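Long-range contact in soluble lytic murein transglycosylase (PDB 5OHU), which probably cleaves the glycan strands of bacterial peptidoglycan as a lytic transglycosylase of the Slt family: residues Q210-L224 and D234-L248. Numbering follows the deposited sequence. Where two conformers were deposited one is given.
Sequences QGALMVSVAQNPAQL and DHATADVVGLGLRRL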
loop_
_atom_site.group_PDB
_atom_site.type_symbol
_atom_site.label_atom_id
_atom_site.label_comp_id
_atom_site.label_asym_id
_atom_site.label_seq_id
_atom_site.Cartn_x
_atom_site.Cartn_y
_atom_site.Cartn_z
ATOM N N GLN A 210 -6.410 -15.533 32.988
ATOM C CA GLN A 210 -5.879 -14.341 32.352
ATOM C C GLN A 210 -6.049 -14.391 30.839
ATOM O O GLN A 210 -6.226 -13.347 30.205
ATOM C CB GLN A 210 -4.405 -14.162 32.715
ATOM C CG GLN A 210 -4.150 -13.869 34.173
ATOM C CD GLN A 210 -3.821 -15.121 34.961
ATOM O OE1 GLN A 210 -4.364 -16.199 34.701
ATOM N NE2 GLN A 210 -2.910 -14.989 35.925
ATOM N N GLY A 211 -6.011 -15.590 30.251
ATOM C CA GLY A 211 -6.179 -15.711 28.811
ATOM C C GLY A 211 -7.576 -15.325 28.367
ATOM O O GLY A 211 -7.759 -14.616 27.377
ATOM N N ALA A 212 -8.582 -15.769 29.110
ATOM C CA ALA A 212 -9.940 -15.323 28.839
ATOM C C ALA A 212 -10.065 -13.820 29.055
ATOM O O ALA A 212 -10.791 -13.129 28.328
ATOM C CB ALA A 212 -10.920 -16.088 29.735
ATOM N N LEU A 213 -9.345 -13.301 30.045
ATOM C CA LEU A 213 -9.359 -11.873 30.312
ATOM C C LEU A 213 -8.731 -11.112 29.166
ATOM O O LEU A 213 -9.200 -10.027 28.791
ATOM C CB LEU A 213 -8.615 -11.597 31.616
ATOM C CG LEU A 213 -9.069 -10.449 32.496
ATOM C CD1 LEU A 213 -10.603 -10.473 32.611
ATOM C CD2 LEU A 213 -8.410 -10.599 33.880
ATOM N N MET A 214 -7.656 -11.661 28.600
ATOM C CA MET A 214 -7.053 -11.027 27.440
ATOM C C MET A 214 -8.065 -10.894 26.309
ATOM O O MET A 214 -8.195 -9.822 25.710
ATOM C CB MET A 214 -5.824 -11.807 26.981
ATOM C CG MET A 214 -5.183 -11.224 25.734
ATOM S SD MET A 214 -3.478 -11.765 25.542
ATOM C CE MET A 214 -2.654 -10.705 26.728
ATOM N N VAL A 215 -8.808 -11.966 26.023
ATOM C CA VAL A 215 -9.765 -11.913 24.920
ATOM C C VAL A 215 -10.851 -10.875 25.203
ATOM O O VAL A 215 -11.186 -10.055 24.343
ATOM C CB VAL A 215 -10.360 -13.310 24.648
ATOM C CG1 VAL A 215 -11.452 -13.228 23.563
ATOM C CG2 VAL A 215 -9.249 -14.306 24.247
ATOM N N SER A 216 -11.415 -10.898 26.414
ATOM C CA SER A 216 -12.460 -9.944 26.785
ATOM C C SER A 216 -11.978 -8.502 26.683
ATOM O O SER A 216 -12.697 -7.631 26.183
ATOM C CB SER A 216 -12.944 -10.233 28.201
ATOM O OG SER A 216 -13.991 -9.335 28.547
ATOM N N VAL A 217 -10.761 -8.234 27.150
ATOM C CA VAL A 217 -10.220 -6.883 27.094
ATOM C C VAL A 217 -9.929 -6.484 25.654
ATOM O O VAL A 217 -10.118 -5.327 25.268
ATOM C CB VAL A 217 -8.967 -6.787 27.986
ATOM C CG1 VAL A 217 -8.161 -5.529 27.693
ATOM C CG2 VAL A 217 -9.367 -6.854 29.456
ATOM N N ALA A 218 -9.444 -7.424 24.835
ATOM C CA ALA A 218 -9.204 -7.085 23.435
ATOM C C ALA A 218 -10.507 -6.701 22.749
ATOM O O ALA A 218 -10.532 -5.789 21.918
ATOM C CB ALA A 218 -8.524 -8.245 22.702
ATOM N N GLN A 219 -11.612 -7.354 23.114
ATOM C CA GLN A 219 -12.882 -7.043 22.463
ATOM C C GLN A 219 -13.464 -5.719 22.951
ATOM O O GLN A 219 -14.059 -4.984 22.162
ATOM C CB GLN A 219 -13.869 -8.191 22.651
ATOM C CG GLN A 219 -13.278 -9.541 22.254
ATOM C CD GLN A 219 -14.241 -10.688 22.396
ATOM O OE1 GLN A 219 -14.566 -11.117 23.501
ATOM N NE2 GLN A 219 -14.631 -11.256 21.270
ATOM N N ASN A 220 -13.312 -5.413 24.242
ATOM C CA ASN A 220 -13.768 -4.154 24.842
ATOM C C ASN A 220 -12.744 -3.677 25.860
ATOM O O ASN A 220 -12.845 -3.981 27.061
ATOM C CB ASN A 220 -15.115 -4.309 25.538
ATOM C CG ASN A 220 -15.565 -2.999 26.239
ATOM O OD1 ASN A 220 -16.430 -3.015 27.120
ATOM N ND2 ASN A 220 -14.975 -1.875 25.843
ATOM N N PRO A 221 -11.769 -2.883 25.419
ATOM C CA PRO A 221 -10.709 -2.455 26.337
ATOM C C PRO A 221 -11.154 -1.395 27.332
ATOM O O PRO A 221 -10.418 -1.133 28.288
ATOM C CB PRO A 221 -9.631 -1.900 25.409
ATOM C CG PRO A 221 -10.330 -1.599 24.140
ATOM C CD PRO A 221 -11.493 -2.517 24.021
ATOM N N ALA A 222 -12.322 -0.781 27.150
ATOM C CA ALA A 222 -12.794 0.201 28.110
ATOM C C ALA A 222 -13.041 -0.423 29.472
ATOM O O ALA A 222 -13.172 0.307 30.456
ATOM C CB ALA A 222 -14.078 0.888 27.609
ATOM N N GLN A 223 -13.100 -1.756 29.558
ATOM C CA GLN A 223 -13.200 -2.374 30.873
ATOM C C GLN A 223 -11.976 -2.094 31.740
ATOM O O GLN A 223 -12.057 -2.278 32.962
ATOM C CB GLN A 223 -13.433 -3.896 30.780
ATOM C CG GLN A 223 -14.674 -4.352 29.993
ATOM C CD GLN A 223 -14.618 -5.849 29.624
ATOM O OE1 GLN A 223 -14.096 -6.229 28.565
ATOM N NE2 GLN A 223 -15.142 -6.698 30.508
ATOM N N LEU A 224 -10.847 -1.672 31.149
ATOM C CA LEU A 224 -9.693 -1.333 31.975
ATOM C C LEU A 224 -9.979 -0.168 32.913
ATOM O O LEU A 224 -9.194 0.057 33.836
ATOM C CB LEU A 224 -8.460 -1.051 31.107
ATOM C CG LEU A 224 -7.973 -2.256 30.291
ATOM C CD1 LEU A 224 -6.773 -1.912 29.402
ATOM C CD2 LEU A 224 -7.608 -3.426 31.240
ATOM N N ASP A 234 1.307 -9.462 38.304
ATOM C CA ASP A 234 2.029 -10.476 37.546
ATOM C C ASP A 234 2.147 -10.033 36.092
ATOM O O ASP A 234 1.457 -9.113 35.643
ATOM C CB ASP A 234 1.359 -11.861 37.659
ATOM C CG ASP A 234 -0.084 -11.876 37.161
ATOM O OD1 ASP A 234 -0.373 -11.332 36.076
ATOM O OD2 ASP A 234 -0.935 -12.455 37.859
ATOM N N HIS A 235 3.040 -10.700 35.351
ATOM C CA HIS A 235 3.289 -10.321 33.967
ATOM C C HIS A 235 2.072 -10.581 33.088
ATOM O O HIS A 235 1.838 -9.855 32.117
ATOM C CB HIS A 235 4.515 -11.075 33.446
ATOM C CG HIS A 235 5.768 -10.810 34.231
ATOM N ND1 HIS A 235 6.804 -11.718 34.312
ATOM C CD2 HIS A 235 6.152 -9.738 34.961
ATOM C CE1 HIS A 235 7.769 -11.217 35.062
ATOM N NE2 HIS A 235 7.398 -10.017 35.471
ATOM N N ALA A 236 1.302 -11.621 33.401
ATOM C CA ALA A 236 0.109 -11.909 32.619
ATOM C C ALA A 236 -0.858 -10.733 32.670
ATOM O O ALA A 236 -1.329 -10.250 31.633
ATOM C CB ALA A 236 -0.561 -13.187 33.129
ATOM N N THR A 237 -1.138 -10.238 33.874
ATOM C CA THR A 237 -2.045 -9.109 34.014
ATOM C C THR A 237 -1.483 -7.868 33.322
ATOM O O THR A 237 -2.226 -7.118 32.675
ATOM C CB THR A 237 -2.322 -8.876 35.496
ATOM O OG1 THR A 237 -2.893 -10.078 36.048
ATOM C CG2 THR A 237 -3.293 -7.723 35.708
ATOM N N ALA A 238 -0.165 -7.669 33.390
ATOM C CA ALA A 238 0.444 -6.554 32.675
ATOM C C ALA A 238 0.305 -6.709 31.170
ATOM O O ALA A 238 0.121 -5.713 30.465
ATOM C CB ALA A 238 1.925 -6.418 33.044
ATOM N N ASP A 239 0.406 -7.940 30.660
ATOM C CA ASP A 239 0.167 -8.180 29.238
ATOM C C ASP A 239 -1.282 -7.898 28.868
ATOM O O ASP A 239 -1.558 -7.265 27.843
ATOM C CB ASP A 239 0.531 -9.623 28.888
ATOM C CG ASP A 239 1.947 -9.760 28.377
ATOM O OD1 ASP A 239 2.435 -8.831 27.703
ATOM O OD2 ASP A 239 2.574 -10.800 28.661
ATOM N N VAL A 240 -2.226 -8.356 29.687
ATOM C CA VAL A 240 -3.628 -8.056 29.416
ATOM C C VAL A 240 -3.838 -6.553 29.330
ATOM O O VAL A 240 -4.402 -6.038 28.358
ATOM C CB VAL A 240 -4.531 -8.694 30.481
ATOM C CG1 VAL A 240 -5.963 -8.181 30.319
ATOM C CG2 VAL A 240 -4.476 -10.209 30.320
ATOM N N VAL A 241 -3.349 -5.826 30.335
ATOM C CA VAL A 241 -3.597 -4.394 30.411
ATOM C C VAL A 241 -2.902 -3.668 29.268
ATOM O O VAL A 241 -3.482 -2.773 28.641
ATOM C CB VAL A 241 -3.171 -3.873 31.794
ATOM C CG1 VAL A 241 -3.063 -2.357 31.799
ATOM C CG2 VAL A 241 -4.174 -4.358 32.838
ATOM N N GLY A 242 -1.675 -4.069 28.945
ATOM C CA GLY A 242 -0.952 -3.380 27.889
ATOM C C GLY A 242 -1.623 -3.530 26.543
ATOM O O GLY A 242 -1.706 -2.572 25.766
ATOM N N LEU A 243 -2.119 -4.737 26.249
ATOM C CA LEU A 243 -2.872 -4.943 25.019
ATOM C C LEU A 243 -4.099 -4.047 24.991
ATOM O O LEU A 243 -4.383 -3.385 23.980
ATOM C CB LEU A 243 -3.268 -6.417 24.879
ATOM C CG LEU A 243 -3.925 -6.759 23.535
ATOM C CD1 LEU A 243 -3.367 -8.066 23.013
ATOM C CD2 LEU A 243 -5.424 -6.851 23.687
ATOM N N GLY A 244 -4.824 -3.991 26.111
ATOM C CA GLY A 244 -6.021 -3.167 26.156
ATOM C C GLY A 244 -5.726 -1.688 25.989
ATOM O O GLY A 244 -6.452 -0.977 25.293
ATOM N N LEU A 245 -4.643 -1.203 26.597
ATOM C CA LEU A 245 -4.336 0.216 26.434
ATOM C C LEU A 245 -3.932 0.540 25.006
ATOM O O LEU A 245 -4.286 1.603 24.487
ATOM C CB LEU A 245 -3.249 0.668 27.401
ATOM C CG LEU A 245 -3.644 0.540 28.861
ATOM C CD1 LEU A 245 -2.421 0.509 29.763
ATOM C CD2 LEU A 245 -4.549 1.691 29.195
ATOM N N ARG A 246 -3.203 -0.365 24.352
ATOM C CA ARG A 246 -2.838 -0.131 22.954
ATOM C C ARG A 246 -4.073 -0.123 22.071
ATOM O O ARG A 246 -4.189 0.702 21.155
ATOM C CB ARG A 246 -1.841 -1.194 22.475
ATOM C CG ARG A 246 -0.389 -0.701 22.488
ATOM C CD ARG A 246 0.548 -1.675 23.158
ATOM N NE ARG A 246 0.316 -3.053 22.730
ATOM C CZ ARG A 246 0.594 -4.129 23.465
ATOM N NH1 ARG A 246 1.121 -3.992 24.682
ATOM N NH2 ARG A 246 0.332 -5.335 22.975
ATOM N N ARG A 247 -5.005 -1.036 22.330
ATOM C CA ARG A 247 -6.257 -1.048 21.586
ATOM C C ARG A 247 -7.050 0.220 21.874
ATOM O O ARG A 247 -7.472 0.928 20.951
ATOM C CB ARG A 247 -7.050 -2.308 21.956
ATOM C CG ARG A 247 -8.444 -2.448 21.332
ATOM C CD ARG A 247 -8.446 -2.782 19.830
ATOM N NE ARG A 247 -7.415 -3.738 19.419
ATOM C CZ ARG A 247 -7.581 -5.061 19.388
ATOM N NH1 ARG A 247 -8.728 -5.601 19.765
ATOM N NH2 ARG A 247 -6.597 -5.849 18.966
ATOM N N LEU A 248 -7.212 0.551 23.158
ATOM C CA LEU A 248 -7.995 1.719 23.547
ATOM C C LEU A 248 -7.427 3.003 22.969
ATOM O O LEU A 248 -8.178 3.951 22.688
ATOM C CB LEU A 248 -8.042 1.807 25.077
ATOM C CG LEU A 248 -8.966 2.809 25.754
ATOM C CD1 LEU A 248 -10.423 2.524 25.382
ATOM C CD2 LEU A 248 -8.751 2.747 27.277
#
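Val240 is the knob of a knobs-into-holes contact, set among Gln210, Leu213, Met214 and Val217 of the neighbouring helix. Its two methyls divide the work: CG1, anti to the backbone N (chi1 171°), meets Val217 CG2 at 3.8 Å, while CG2 lies 3.6 Å from Gln210 O and also touches Met214 CB. One turn on, Gly244 provides the flat spot. Val217 CG1 comes to 3.5 Å from Gly244 CA, and Leu224 CD1, reaching back from the 3-10 segment that follows, rests 3.6 Å from the same CA; both methyls thus lie directly on the backbone of a residue that has no side chain. Pro221 closes this end, its CB 3.3 Å from Gly244 O and its CG laid across the aliphatic part of Arg247. On the flank, Ala218 CB packs against Leu243 CD2 at 3.5 Å.

The helices, nearly parallel at 11° with axes 8.7 Å apart, belong to the largely helical architecture of the chain, and side chains of both helix 178-190 and helix 253-263 touch the pair. Arg247, folded at chi2 and chi3, brings NH1 to 2.8 Å from Ala218 O, while NH2 bonds to Ala189 O. At the other end Asp234 N-caps helix 235-251: its OD1 accepts from both Thr237 N and Thr237 OG1, and its OD2 from Gln232. Asp239 forms a salt bridge with Lys186 and accepts a hydrogen bond from Trp182. The fit of the two segments thus rests chiefly on apolar shape, whereas Arg247 and Asp239 find their strongest polar partners in the surrounding fold.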